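PDB 7KCT: 2-oxoglutarate carboxylase small subunit from Hydrogenobacter thermophilus, which is the biotin carboxylase-type subunit of a carboxylase, built around an ATP-grasp domain, with ADP, bicarbonate and magnesium bound in this crystal. Local coordinates for residues G34-A39 against M53-Y58; K13-N18 against E84-G89. One frame throughout, in Å; residues are numbered along the deposited sequence.

Overall arrangement
Both contacts belong to one parallel sheet in the biotin carboxylase N-terminal domain, whose strands run in the order 56-59, 36-41, 13-16, 85-87, 109-110. Interaction 1 joins the first two of these and interaction 2 the third and fourth, with centres about 9 Å apart; along the chain, interaction 1 is nested inside the loop that interaction 2 closes. Strands 36-41 and 13-16 tie them together, and Lys13 NZ forms a salt bridge of 2.8 Å to Glu56 OE2, reaching from one contact to the other. Interaction 1 is at the sheet's border, whereas interaction 2 leads toward a nucleotide: the Asn18 side chain is about 8 Å from a bound ADP.

Interaction 1: residues G34-A39 against M53-Y58; sequences GIQTVA and MADEAY
Thr37 and Asp55 clasp each other where the two strands begin to pair. The Thr37 amide donates to Asp55 OD2 (2.8 Å), meeting the carboxylate on its anti side and somewhat out of its plane, while Asp55 N donates in return to Thr37 OG1 (3.0 Å). The hydroxyl reaches that amide because it sits between its own backbone N and carbonyl carbon (chi1 58°). Thr37 O receives weak bonds from the amides of Asp55 and Glu56, and a water that also donates to Glu56 OE2. Farther along, regular parallel pairing takes over: Ala39 N binds Glu56 O (2.8 Å), and Tyr58 N binds Ala39 O. Beside these bonds, Ala39 CB touches both Ala57 CB and Ala54 CB, the latter a tight 3.5 Å away. Val38 and Glu56 share the other side of the sheet. There Val38 CG2 lies 3.6 Å from Glu56 OE2, and Val38 CG1 meets the edge of the Tyr58 ring at CD2 (3.9 Å). Tyr58 OH donates to Glu56 OE1 (2.7 Å), which lies in the ring plane, so the glutamate is held through both oxygens: OE2 takes the water and a salt bridge from Lys13. Helix 71-81 packs on this side, with Val81 against Val38, Glu56 and Tyr58. On the Ala39 side, His50 and Val51 of helix 49-53 touch Ala39 and Ala57, and Cys30 of helix 20-32 touches Thr37. Gly34 ends helix 20-32 in a Schellman motif, turning the chain into strand 36-41. Strand 36-41, helix 49-53 and strand 56-59 form a beta-alpha-beta unit at the border of the parallel sheet, in the Rossmann-like N-terminal domain of the biotin carboxylase family.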
# COMPACT_ATOMS: atom_id res chain seq x y z
N GLY A 34 -17.66 -9.44 -4.15
CA GLY A 34 -18.95 -9.72 -3.57
C GLY A 34 -19.23 -11.19 -3.34
O GLY A 34 -20.39 -11.60 -3.33
N ILE A 35 -18.20 -11.98 -3.17
CA ILE A 35 -18.32 -13.42 -3.01
C ILE A 35 -18.16 -13.75 -1.53
O ILE A 35 -17.25 -13.22 -0.87
CB ILE A 35 -17.24 -14.16 -3.83
CG1 ILE A 35 -17.40 -13.87 -5.33
CG2 ILE A 35 -17.27 -15.63 -3.52
CD1 ILE A 35 -16.13 -14.19 -6.14
N GLN A 36 -19.00 -14.64 -1.03
CA GLN A 36 -18.88 -15.15 0.33
C GLN A 36 -17.69 -16.10 0.41
O GLN A 36 -17.40 -16.81 -0.55
CB GLN A 36 -20.16 -15.89 0.73
CG GLN A 36 -21.35 -14.92 0.75
CD GLN A 36 -22.71 -15.57 0.78
OE1 GLN A 36 -22.82 -16.79 0.83
NE2 GLN A 36 -23.76 -14.75 0.76
N THR A 37 -17.05 -16.15 1.57
CA THR A 37 -15.81 -16.91 1.69
C THR A 37 -15.92 -17.93 2.82
O THR A 37 -16.59 -17.70 3.85
CB THR A 37 -14.59 -16.02 1.97
OG1 THR A 37 -14.85 -15.29 3.18
CG2 THR A 37 -14.32 -15.04 0.83
N VAL A 38 -15.21 -19.05 2.64
CA VAL A 38 -15.15 -20.16 3.58
C VAL A 38 -13.69 -20.40 3.87
O VAL A 38 -12.90 -20.60 2.94
CB VAL A 38 -15.75 -21.46 3.01
CG1 VAL A 38 -15.72 -22.56 4.04
CG2 VAL A 38 -17.19 -21.26 2.50
N ALA A 39 -13.33 -20.41 5.15
CA ALA A 39 -11.97 -20.75 5.55
C ALA A 39 -11.90 -22.12 6.22
O ALA A 39 -12.90 -22.63 6.76
CB ALA A 39 -11.40 -19.66 6.47
N MET A 53 -11.21 -13.18 8.91
CA MET A 53 -11.63 -12.44 7.72
C MET A 53 -12.72 -13.18 6.95
O MET A 53 -13.57 -12.54 6.35
CB MET A 53 -10.44 -12.22 6.76
CG MET A 53 -9.50 -11.10 7.06
SD MET A 53 -8.13 -10.90 5.81
CE MET A 53 -8.98 -10.71 4.30
N ALA A 54 -12.70 -14.52 6.93
CA ALA A 54 -13.67 -15.27 6.16
C ALA A 54 -15.06 -15.07 6.76
O ALA A 54 -15.21 -14.79 7.95
CB ALA A 54 -13.31 -16.76 6.16
N ASP A 55 -16.10 -15.30 5.95
CA ASP A 55 -17.47 -15.22 6.49
C ASP A 55 -17.79 -16.41 7.39
O ASP A 55 -18.57 -16.28 8.34
CB ASP A 55 -18.50 -15.18 5.40
CG ASP A 55 -18.30 -14.00 4.47
OD1 ASP A 55 -18.18 -12.86 4.93
OD2 ASP A 55 -18.19 -14.25 3.27
N GLU A 56 -17.23 -17.57 7.09
CA GLU A 56 -17.41 -18.77 7.91
C GLU A 56 -16.13 -19.58 7.87
O GLU A 56 -15.39 -19.53 6.89
CB GLU A 56 -18.59 -19.61 7.43
CG GLU A 56 -18.45 -20.21 6.07
CD GLU A 56 -19.76 -20.74 5.45
OE1 GLU A 56 -20.38 -21.67 5.99
OE2 GLU A 56 -20.14 -20.26 4.35
N ALA A 57 -15.86 -20.31 8.94
CA ALA A 57 -14.62 -21.07 8.96
C ALA A 57 -14.85 -22.36 9.72
O ALA A 57 -15.67 -22.40 10.65
CB ALA A 57 -13.45 -20.29 9.56
N TYR A 58 -14.14 -23.42 9.30
CA TYR A 58 -14.32 -24.80 9.77
C TYR A 58 -13.00 -25.38 10.26
O TYR A 58 -12.06 -25.50 9.47
CB TYR A 58 -14.90 -25.71 8.66
CG TYR A 58 -16.29 -25.27 8.35
CD1 TYR A 58 -17.37 -25.72 9.12
CD2 TYR A 58 -16.51 -24.30 7.40
CE1 TYR A 58 -18.66 -25.24 8.89
CE2 TYR A 58 -17.80 -23.80 7.18
CZ TYR A 58 -18.86 -24.26 7.93
OH TYR A 58 -20.13 -23.79 7.67
O HOH W 1 -19.38 -17.97 3.35

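Interaction 2: residues K13-N18 against E84-G89; sequences KVLVAN and EAIHPG
Lys13-Val16 and Ala85-His87 run parallel as neighbouring strands, their short axes 4.6 Å apart at closest approach and turned 35° to each other. Leu15 is gripped through both backbone polar atoms: its N donates to Ala85 O (2.9 Å) and its O accepts from His87 N (2.8 Å). Ala17 N to His87 O continues the parallel ladder; at the other end Lys13 O is met by Glu84 N, from the loop just before strand 85-87. Leu15 and Ile86 share one side of the sheet, where Ile86 CG1 approaches Leu15 CB (4.2 Å). Ile86 CG2 touches Ala17 CB (3.9 Å); Ile74, Leu77 and Ala78 of helix 71-81 pack over this group. Val16 and His87 face the other side, against Val26 of helix 20-32. Past the strands, Asn18 ND2 donates to Pro88 O (2.9 Å), nearly straight at 167° and with the oxygen in the amide plane; ND2 also binds Tyr90 O. The His87 imidazole is held at both nitrogens, His87 ND1 accepting from Gly89 N (3.0 Å) in the ring plane and NE2 bonding to Gln320 OE1. This pairing probably fixes the ring's rotation and, with ND1 an acceptor, suggests that NE2 carries a proton. A strand pair with a largely apolar centre thus gives way to a polar link from Asn18 to the backbone around Tyr90, a residue of an ADP pocket, which it probably helps to position.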
# COMPACT_ATOMS: atom_id res chain seq x y z
N LYS A 13 -20.20 -18.35 -3.59
CA LYS A 13 -19.36 -18.70 -2.46
C LYS A 13 -18.08 -19.46 -2.89
O LYS A 13 -18.16 -20.32 -3.71
CB LYS A 13 -20.16 -19.54 -1.48
CG LYS A 13 -19.42 -19.91 -0.22
CD LYS A 13 -20.23 -20.78 0.71
CE LYS A 13 -21.44 -20.05 1.22
NZ LYS A 13 -22.07 -20.75 2.33
N VAL A 14 -16.93 -19.09 -2.33
CA VAL A 14 -15.65 -19.72 -2.64
C VAL A 14 -15.04 -20.21 -1.33
O VAL A 14 -14.98 -19.45 -0.35
CB VAL A 14 -14.68 -18.75 -3.34
CG1 VAL A 14 -13.25 -19.33 -3.46
CG2 VAL A 14 -15.21 -18.33 -4.65
N LEU A 15 -14.56 -21.45 -1.33
CA LEU A 15 -13.74 -22.00 -0.26
C LEU A 15 -12.25 -21.83 -0.60
O LEU A 15 -11.80 -22.14 -1.72
CB LEU A 15 -14.12 -23.46 -0.06
CG LEU A 15 -13.47 -24.21 1.11
CD1 LEU A 15 -14.26 -25.43 1.62
CD2 LEU A 15 -12.04 -24.67 0.82
N VAL A 16 -11.49 -21.31 0.37
CA VAL A 16 -10.06 -21.03 0.23
C VAL A 16 -9.35 -22.17 0.94
O VAL A 16 -9.43 -22.28 2.17
CB VAL A 16 -9.72 -19.68 0.85
CG1 VAL A 16 -8.27 -19.41 0.69
CG2 VAL A 16 -10.60 -18.55 0.22
N ALA A 17 -8.69 -23.06 0.21
CA ALA A 17 -8.09 -24.25 0.83
C ALA A 17 -6.62 -23.98 1.18
O ALA A 17 -5.69 -24.50 0.57
CB ALA A 17 -8.23 -25.46 -0.08
N ASN A 18 -6.42 -23.03 2.09
CA ASN A 18 -5.06 -22.58 2.42
C ASN A 18 -5.11 -21.69 3.66
O ASN A 18 -6.14 -21.64 4.35
CB ASN A 18 -4.41 -21.87 1.24
CG ASN A 18 -2.90 -22.10 1.18
OD1 ASN A 18 -2.15 -21.82 2.14
ND2 ASN A 18 -2.44 -22.60 0.06
N GLU A 84 -19.23 -23.03 -4.50
CA GLU A 84 -19.23 -23.43 -5.90
C GLU A 84 -17.83 -23.61 -6.46
O GLU A 84 -17.68 -24.18 -7.56
CB GLU A 84 -20.04 -22.39 -6.71
CG GLU A 84 -21.46 -22.15 -6.08
CD GLU A 84 -22.27 -20.99 -6.69
OE1 GLU A 84 -21.67 -20.00 -7.15
OE2 GLU A 84 -23.53 -21.07 -6.69
N ALA A 85 -16.80 -23.14 -5.75
CA ALA A 85 -15.45 -23.11 -6.27
C ALA A 85 -14.48 -23.10 -5.10
O ALA A 85 -14.82 -22.68 -3.99
CB ALA A 85 -15.20 -21.87 -7.16
N ILE A 86 -13.27 -23.60 -5.37
CA ILE A 86 -12.20 -23.73 -4.39
C ILE A 86 -10.96 -23.06 -4.95
O ILE A 86 -10.55 -23.34 -6.09
CB ILE A 86 -11.88 -25.19 -4.04
CG1 ILE A 86 -13.02 -25.87 -3.31
CG2 ILE A 86 -10.64 -25.35 -3.10
CD1 ILE A 86 -12.79 -27.31 -2.96
N HIS A 87 -10.36 -22.17 -4.16
CA HIS A 87 -9.08 -21.62 -4.54
C HIS A 87 -7.99 -22.29 -3.71
O HIS A 87 -8.05 -22.21 -2.47
CB HIS A 87 -9.06 -20.09 -4.35
CG HIS A 87 -7.91 -19.45 -5.06
ND1 HIS A 87 -6.62 -19.89 -4.89
CD2 HIS A 87 -7.83 -18.40 -5.91
CE1 HIS A 87 -5.80 -19.16 -5.62
NE2 HIS A 87 -6.51 -18.25 -6.25
N PRO A 88 -7.00 -22.98 -4.30
CA PRO A 88 -6.01 -23.70 -3.48
C PRO A 88 -4.82 -22.88 -3.01
O PRO A 88 -3.96 -23.40 -2.28
CB PRO A 88 -5.52 -24.78 -4.45
CG PRO A 88 -5.46 -24.09 -5.76
CD PRO A 88 -6.72 -23.16 -5.74
N GLY A 89 -4.71 -21.62 -3.40
CA GLY A 89 -3.53 -20.83 -3.05
C GLY A 89 -2.27 -21.35 -3.72
O GLY A 89 -2.28 -21.71 -4.91